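Local coordinates for PHD finger protein 3 (Homo sapiens, PDB 6IC9) that reads the phosphorylated C-terminal domain of RNA polymerase II through its SPOC domain, the part described here, and regulates neuronal gene expression, at residues T92-Y97 and M117-L122; P138-E141 and N146-L149. All coordinates share one frame; numbering follows the deposited sequence. Where two conformers were deposited one is given.

Contact 1: T92-Y97 and M117-L122; sequences TLLFAY and MYLIPL
Phe95 of helix 85-101 lies beside Pro121 and Leu122 at the end of strand 114-122, joining a helix to the distorted seven-stranded beta-barrel of the SPOC domain. Over the two short segments the helix axis runs 8.3 Å from the strand axis at their closest and crosses it at -89°, a nearly perpendicular crossing; of the helix segment, Leu94 and Phe95 make the contact. Leu94 reaches inward among Ile19, Met21 and Leu148. Its side chain meets that of Leu119 at about a right angle, through one methyl from each: in one of the two modelled conformers of Leu119, Leu94 CD2 is 3.6 Å from Leu119 CD2.

Followed outward, Phe95 leaves the helix at CB with CG anti to the backbone N (chi1 175°), which carries the ring toward the strand end. Along the ring, Phe95 CD2 is 3.7 Å from Pro121 CB. The next atom, Phe95 CE2, is 3.6 Å from the same Pro121 CB, reached obliquely to the ring plane, and equally 3.6 Å from Leu122 N, which sits at the ring edge. Farther out, Phe95 CZ comes to 4.1 Å from Leu122 C, a carbonyl carbon lying in the ring plane.

Contact 2: P138-E141 and N146-L149; sequences PGLE and NLLL
Leu140 and Leu147 share the same pair of torsions. In each, CG stands anti to the carbonyl carbon and beside the backbone N (chi1 -58° and -75°), and chi2 is extended; these torsions stretch each isobutyl group toward the other backbone. The backbones are well separated: the nearest CA atoms, Leu140 CA and Leu147 CA, are 10.1 Å apart, and side chains alone bridge that distance. The two leucines run alongside one another in opposing senses and meet by single methyls, Leu140 CD2 lying 4.0 Å from Leu147 CD1. The other branch of Leu140 turns to the next loop-facing residue of the strand, with Leu140 CD1 at 4.4 Å from Leu149 CD1, a looser approach. The forked end of Leu140 thus spans two strand residues, Leu147 and Leu149, whose CB atoms both point toward the loop, while Leu148 between them faces the other side of the sheet. The junction is wholly apolar and buries 102 Å² over both segments.

In the SPOC fold this places an irregular loop over the outer face of the sheet. Gly139 is joined by a backbone hydrogen bond to Val34 of strand 25-35, and Leu140 also touches Val34, Arg79 of strand 73-82 and Leu122 of strand 114-122. Leu148 points to the interior side, packing against Leu94 of helix 85-101 and Phe27 of strand 25-35.

Contacts 1 and 2 follow one another along the chain, their centres about 12 Å apart, and are joined through the antiparallel neighbours 114-122 and 147-155. Two probable backbone hydrogen bonds tie these strands, Leu122 N to Leu147 O and Ile120 N to Leu149 O, each 2.8 Å. Packing also links the two contacts: Leu122 CD2 lies 3.6 Å from Leu140 CD1, and the Phe95 ring packs on a backbone carbonyl oxygen, with Phe95 CD2 3.5 Å from Leu147 O. Helix 85-101 and the loop segment 138-141 therefore both pack on this strand pair. The bound phosphorylated peptide is packed by Tyr97 and Tyr118, which belong to the segments of contact 1 but take no part in its helix-strand packing.

Contact 1: T92-Y97 and M117-L122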
loop_
_atom_site.group_PDB
_atom_site.type_symbol
_atom_site.label_atom_id
_atom_site.label_comp_id
_atom_site.label_asym_id
_atom_site.label_seq_id
_atom_site.Cartn_x
_atom_site.Cartn_y
_atom_site.Cartn_z
ATOM N N THR A 92 13.001 -0.830 5.942
ATOM C CA THR A 92 13.960 -1.268 4.927
ATOM C C THR A 92 13.931 -2.782 4.704
ATOM O O THR A 92 14.019 -3.241 3.556
ATOM C CB THR A 92 15.347 -0.781 5.315
ATOM O OG1 THR A 92 15.318 0.651 5.301
ATOM C CG2 THR A 92 16.423 -1.274 4.343
ATOM N N LEU A 93 13.850 -3.585 5.783
ATOM C CA LEU A 93 13.736 -5.037 5.591
ATOM C C LEU A 93 12.502 -5.392 4.777
ATOM O O LEU A 93 12.551 -6.266 3.900
ATOM C CB LEU A 93 13.640 -5.763 6.937
ATOM C CG LEU A 93 14.949 -5.856 7.702
ATOM C CD1 LEU A 93 14.656 -6.243 9.164
ATOM C CD2 LEU A 93 15.819 -6.897 7.013
ATOM N N LEU A 94 11.377 -4.743 5.082
ATOM C CA LEU A 94 10.148 -5.037 4.369
ATOM C C LEU A 94 10.210 -4.569 2.929
ATOM O O LEU A 94 9.808 -5.311 2.020
ATOM C CB LEU A 94 8.956 -4.379 5.090
ATOM C CG LEU A 94 7.583 -4.916 4.612
ATOM C CD1 LEU A 94 7.476 -6.396 4.799
ATOM C CD2 LEU A 94 6.480 -4.201 5.411
ATOM N N PHE A 95 10.723 -3.356 2.694
ATOM C CA PHE A 95 10.964 -2.920 1.308
ATOM C C PHE A 95 11.808 -3.955 0.539
ATOM O O PHE A 95 11.461 -4.355 -0.566
ATOM C CB PHE A 95 11.714 -1.579 1.299
ATOM C CG PHE A 95 12.088 -1.145 -0.105
ATOM C CD1 PHE A 95 13.271 -1.520 -0.687
ATOM C CD2 PHE A 95 11.180 -0.435 -0.855
ATOM C CE1 PHE A 95 13.581 -1.143 -2.015
ATOM C CE2 PHE A 95 11.487 -0.058 -2.180
ATOM C CZ PHE A 95 12.681 -0.414 -2.738
ATOM N N ALA A 96 12.932 -4.378 1.128
ATOM C CA ALA A 96 13.825 -5.331 0.468
ATOM C C ALA A 96 13.143 -6.677 0.242
ATOM O O ALA A 96 13.381 -7.349 -0.785
ATOM C CB ALA A 96 15.112 -5.523 1.289
ATOM N N TYR A 97 12.323 -7.100 1.196
ATOM C CA TYR A 97 11.617 -8.374 1.056
ATOM C C TYR A 97 10.843 -8.404 -0.249
ATOM O O TYR A 97 10.944 -9.357 -1.038
ATOM C CB TYR A 97 10.656 -8.579 2.253
ATOM C CG TYR A 97 9.869 -9.864 2.078
ATOM C CD1 TYR A 97 10.325 -11.033 2.625
ATOM C CD2 TYR A 97 8.685 -9.895 1.298
ATOM C CE1 TYR A 97 9.651 -12.223 2.428
ATOM C CE2 TYR A 97 8.015 -11.080 1.066
ATOM C CZ TYR A 97 8.498 -12.241 1.662
ATOM O OH TYR A 97 7.819 -13.420 1.433
ATOM N N MET A 117 -5.999 -3.916 0.163
ATOM C CA MET A 117 -4.868 -3.021 0.343
ATOM C C MET A 117 -3.586 -3.762 -0.013
ATOM O O MET A 117 -3.320 -4.847 0.515
ATOM C CB MET A 117 -4.809 -2.472 1.769
ATOM C CG MET A 117 -3.626 -1.514 1.936
ATOM S SD MET A 117 -3.898 -0.524 3.436
ATOM C CE MET A 117 -2.558 0.614 3.286
ATOM N N TYR A 118 -2.811 -3.191 -0.917
ATOM C CA TYR A 118 -1.546 -3.786 -1.342
ATOM C C TYR A 118 -0.395 -2.877 -0.951
ATOM O O TYR A 118 -0.533 -1.649 -0.933
ATOM C CB TYR A 118 -1.504 -3.993 -2.865
ATOM C CG TYR A 118 -2.642 -4.909 -3.316
ATOM C CD1 TYR A 118 -2.604 -6.270 -3.014
ATOM C CD2 TYR A 118 -3.771 -4.370 -3.970
ATOM C CE1 TYR A 118 -3.680 -7.109 -3.382
ATOM C CE2 TYR A 118 -4.833 -5.192 -4.374
ATOM C CZ TYR A 118 -4.780 -6.537 -4.053
ATOM O OH TYR A 118 -5.837 -7.313 -4.449
ATOM N N LEU A 119 0.752 -3.477 -0.654
ATOM C CA LEU A 119 1.953 -2.742 -0.273
ATOM C C LEU A 119 2.948 -2.882 -1.393
ATOM O O LEU A 119 3.382 -4.000 -1.685
ATOM C CB LEU A 119 2.551 -3.301 1.020
ATOM C CG LEU A 119 3.450 -2.489 1.948
ATOM C CD1 LEU A 119 2.716 -1.257 2.606
ATOM C CD2 LEU A 119 3.843 -3.463 3.074
ATOM N N ILE A 120 3.338 -1.752 -1.977
ATOM C CA ILE A 120 4.114 -1.682 -3.202
ATOM C C ILE A 120 5.499 -1.117 -2.883
ATOM O O ILE A 120 5.604 0.009 -2.401
ATOM C CB ILE A 120 3.388 -0.809 -4.235
ATOM C CG1 ILE A 120 2.096 -1.515 -4.655
ATOM C CG2 ILE A 120 4.358 -0.552 -5.461
ATOM C CD1 ILE A 120 1.203 -0.650 -5.600
ATOM N N PRO A 121 6.580 -1.829 -3.167
ATOM C CA PRO A 121 7.905 -1.212 -3.039
ATOM C C PRO A 121 8.191 -0.362 -4.275
ATOM O O PRO A 121 8.059 -0.830 -5.410
ATOM C CB PRO A 121 8.841 -2.415 -2.951
ATOM C CG PRO A 121 8.147 -3.486 -3.744
ATOM C CD PRO A 121 6.661 -3.269 -3.500
ATOM N N LEU A 122 8.523 0.898 -4.065
ATOM C CA LEU A 122 8.919 1.773 -5.185
ATOM C C LEU A 122 10.353 2.207 -4.959
ATOM O O LEU A 122 10.624 2.999 -4.048
ATOM C CB LEU A 122 8.010 2.977 -5.287
ATOM C CG LEU A 122 8.400 3.937 -6.425
ATOM C CD1 LEU A 122 7.944 3.275 -7.732
ATOM C CD2 LEU A 122 7.714 5.267 -6.206
#

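Contact 2: P138-E141 and N146-L149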
loop_
_atom_site.group_PDB
_atom_site.type_symbol
_atom_site.label_atom_id
_atom_site.label_comp_id
_atom_site.label_asym_id
_atom_site.label_seq_id
_atom_site.Cartn_x
_atom_site.Cartn_y
_atom_site.Cartn_z
ATOM N N PRO A 138 -0.987 15.018 -4.171
ATOM C CA PRO A 138 0.370 15.592 -4.034
ATOM C C PRO A 138 1.420 14.845 -4.805
ATOM O O PRO A 138 2.507 15.384 -5.041
ATOM C CB PRO A 138 0.648 15.470 -2.528
ATOM C CG PRO A 138 -0.673 15.379 -1.903
ATOM C CD PRO A 138 -1.600 14.728 -2.867
ATOM N N GLY A 139 1.172 13.588 -5.147
ATOM C CA GLY A 139 2.141 12.851 -5.915
ATOM C C GLY A 139 3.375 12.515 -5.091
ATOM O O GLY A 139 3.359 12.510 -3.851
ATOM N N LEU A 140 4.452 12.215 -5.803
ATOM C CA LEU A 140 5.749 11.936 -5.189
ATOM C C LEU A 140 6.808 12.885 -5.723
ATOM O O LEU A 140 6.772 13.276 -6.891
ATOM C CB LEU A 140 6.194 10.505 -5.493
ATOM C CG LEU A 140 5.219 9.429 -5.018
ATOM C CD1 LEU A 140 5.587 8.085 -5.682
ATOM C CD2 LEU A 140 5.247 9.312 -3.432
ATOM N N GLU A 141 7.781 13.202 -4.878
ATOM C CA GLU A 141 8.921 13.997 -5.315
ATOM C C GLU A 141 9.815 13.191 -6.247
ATOM O O GLU A 141 9.876 11.963 -6.187
ATOM C CB GLU A 141 9.732 14.486 -4.098
ATOM C CG GLU A 141 8.980 15.507 -3.258
ATOM C CD GLU A 141 9.896 16.420 -2.460
ATOM O OE1 GLU A 141 9.516 16.767 -1.323
ATOM O OE2 GLU A 141 10.992 16.793 -2.970
ATOM N N ASN A 146 13.962 5.059 -1.328
ATOM C CA ASN A 146 13.122 3.869 -1.517
ATOM C C ASN A 146 11.895 4.010 -0.630
ATOM O O ASN A 146 11.996 4.411 0.547
ATOM C CB ASN A 146 13.891 2.587 -1.153
ATOM C CG ASN A 146 15.019 2.266 -2.103
ATOM O OD1 ASN A 146 14.996 2.636 -3.274
ATOM N ND2 ASN A 146 16.038 1.544 -1.594
ATOM N N LEU A 147 10.724 3.604 -1.146
ATOM C CA LEU A 147 9.464 3.876 -0.467
ATOM C C LEU A 147 8.581 2.644 -0.505
ATOM O O LEU A 147 8.592 1.880 -1.482
ATOM C CB LEU A 147 8.650 4.996 -1.176
ATOM C CG LEU A 147 9.166 6.415 -0.969
ATOM C CD1 LEU A 147 8.310 7.333 -1.820
ATOM C CD2 LEU A 147 9.033 6.729 0.561
ATOM N N LEU A 148 7.745 2.522 0.523
ATOM C CA LEU A 148 6.609 1.596 0.538
ATOM C C LEU A 148 5.379 2.442 0.296
ATOM O O LEU A 148 5.137 3.416 1.035
ATOM C CB LEU A 148 6.488 0.889 1.912
ATOM C CG LEU A 148 7.594 -0.148 2.169
ATOM C CD1 LEU A 148 7.492 -0.624 3.627
ATOM C CD2 LEU A 148 7.481 -1.378 1.225
ATOM N N LEU A 149 4.625 2.118 -0.768
ATOM C CA LEU A 149 3.335 2.718 -1.041
ATOM C C LEU A 149 2.228 1.772 -0.611
ATOM O O LEU A 149 2.392 0.558 -0.656
ATOM C CB LEU A 149 3.254 2.944 -2.573
ATOM C CG LEU A 149 3.645 4.289 -3.210
ATOM C CD1 LEU A 149 4.864 4.968 -2.642
ATOM C CD2 LEU A 149 3.691 4.171 -4.778
#